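Local coordinates for reticulocyte-binding protein 2a (Plasmodium vivax, PDB 4Z8N) that probably binds a receptor on the surface of reticulocytes during parasite invasion, through the erythrocyte-binding domain that this chain represents, at residues A[155-158]-A[159-163]. Sequence-based numbering, arbitrary orientation.
Sequences LEIY and VERVK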
# COMPACT_ATOMS: atom_id res chain seq x y z
N LEU A 155 -23.08 -0.71 -7.09
CA LEU A 155 -22.60 -2.08 -6.95
C LEU A 155 -22.18 -2.63 -8.30
O LEU A 155 -21.16 -3.30 -8.42
CB LEU A 155 -23.68 -2.97 -6.31
CG LEU A 155 -23.24 -4.41 -6.00
CD1 LEU A 155 -22.07 -4.42 -5.03
CD2 LEU A 155 -24.40 -5.23 -5.44
N GLU A 156 -22.97 -2.33 -9.33
CA GLU A 156 -22.67 -2.76 -10.68
C GLU A 156 -21.38 -2.12 -11.17
O GLU A 156 -20.58 -2.75 -11.86
CB GLU A 156 -23.83 -2.42 -11.63
CG GLU A 156 -23.61 -2.90 -13.06
CD GLU A 156 -23.48 -4.41 -13.16
OE1 GLU A 156 -24.17 -5.12 -12.40
OE2 GLU A 156 -22.69 -4.88 -14.00
N ILE A 157 -21.18 -0.85 -10.81
CA ILE A 157 -19.95 -0.15 -11.15
C ILE A 157 -18.76 -0.79 -10.45
O ILE A 157 -17.72 -1.02 -11.07
CB ILE A 157 -20.04 1.34 -10.77
CG1 ILE A 157 -21.13 2.03 -11.59
CG2 ILE A 157 -18.70 2.02 -11.00
CD1 ILE A 157 -21.29 3.50 -11.29
N TYR A 158 -18.91 -1.08 -9.16
CA TYR A 158 -17.84 -1.70 -8.38
C TYR A 158 -17.50 -3.10 -8.87
O TYR A 158 -16.33 -3.46 -9.00
CB TYR A 158 -18.23 -1.77 -6.89
CG TYR A 158 -18.26 -0.43 -6.20
CD1 TYR A 158 -17.63 0.68 -6.75
CD2 TYR A 158 -18.92 -0.27 -4.98
CE1 TYR A 158 -17.66 1.90 -6.12
CE2 TYR A 158 -18.95 0.95 -4.34
CZ TYR A 158 -18.31 2.03 -4.91
OH TYR A 158 -18.34 3.26 -4.29
N VAL A 159 -18.54 -3.89 -9.15
CA VAL A 159 -18.36 -5.26 -9.63
C VAL A 159 -17.57 -5.28 -10.94
O VAL A 159 -16.63 -6.06 -11.08
CB VAL A 159 -19.73 -5.95 -9.82
CG1 VAL A 159 -19.61 -7.16 -10.74
CG2 VAL A 159 -20.32 -6.36 -8.48
N GLU A 160 -17.94 -4.42 -11.88
CA GLU A 160 -17.27 -4.38 -13.17
C GLU A 160 -15.80 -3.95 -13.02
O GLU A 160 -14.93 -4.42 -13.75
CB GLU A 160 -18.00 -3.43 -14.12
CG GLU A 160 -17.44 -3.39 -15.54
CD GLU A 160 -17.62 -4.69 -16.30
OE1 GLU A 160 -18.48 -5.51 -15.90
OE2 GLU A 160 -16.90 -4.90 -17.29
N ARG A 161 -15.54 -3.06 -12.07
CA ARG A 161 -14.18 -2.57 -11.85
C ARG A 161 -13.26 -3.63 -11.26
O ARG A 161 -12.11 -3.74 -11.67
CB ARG A 161 -14.21 -1.33 -10.96
CG ARG A 161 -14.69 -0.08 -11.68
CD ARG A 161 -14.79 1.11 -10.74
NE ARG A 161 -15.18 2.32 -11.46
CZ ARG A 161 -15.41 3.49 -10.88
NH1 ARG A 161 -15.28 3.62 -9.56
NH2 ARG A 161 -15.76 4.54 -11.61
N VAL A 162 -13.75 -4.41 -10.30
CA VAL A 162 -12.91 -5.42 -9.67
C VAL A 162 -12.68 -6.62 -10.59
O VAL A 162 -11.74 -7.39 -10.40
CB VAL A 162 -13.50 -5.92 -8.33
CG1 VAL A 162 -13.63 -4.77 -7.35
CG2 VAL A 162 -14.82 -6.62 -8.55
N LYS A 163 -13.53 -6.77 -11.60
CA LYS A 163 -13.39 -7.85 -12.57
C LYS A 163 -12.38 -7.51 -13.66
O LYS A 163 -11.98 -8.37 -14.44
CB LYS A 163 -14.73 -8.19 -13.22
CG LYS A 163 -15.72 -8.89 -12.31
CD LYS A 163 -17.01 -9.19 -13.06
CE LYS A 163 -18.00 -9.94 -12.17
NZ LYS A 163 -19.30 -10.16 -12.87
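Val-159 gives its backbone N-H to Leu-155 O, 2.8 Å from Val-159 N, and sets its CG2 methyl close beside the same oxygen. That methyl also approaches Leu-155 CG at 4.3 Å, a loose apolar touch on the buried side of the turn, where Leu-235, Val-232 and Gln-236 of helix 199-237 pack against the pair. Next, Glu-160 N bonds to Glu-156 O at 3.1 Å. The two carboxylates stay apart, with Glu-156 OE2 4.7 Å from Glu-160 OE1; both residues are exposed, so solvent could soften any repulsion. These are the i to i+4 bonds of an alpha-helix, here the last turns of helix 149-162 in the largely helical Rh5-type erythrocyte-binding domain.

Arg-161 continues the pattern, its N bonding to Ile-157 O, and adds the main side-chain contact. With CG anti to its carbonyl carbon (chi1 -75°) and the chain extended as far as NE, it runs back alongside Ile-157. The Ile-157 CG2 methyl sits over the centre of one guanidinium face, 3.6 Å from Arg-161 CZ. A hydrogen bond from Arg-161 NH1 to Tyr-36 OH helps hold the flat group in place. Val-162 N reaches Tyr-158 O at 3.0 Å, nearly in line with the carbonyl bond, while both Val-162 methyls approach that oxygen. On the buried face, the Tyr-158 ring stacks with Tyr-260 of helix 246-297, and Val-162 packs on Tyr-263 of the same helix.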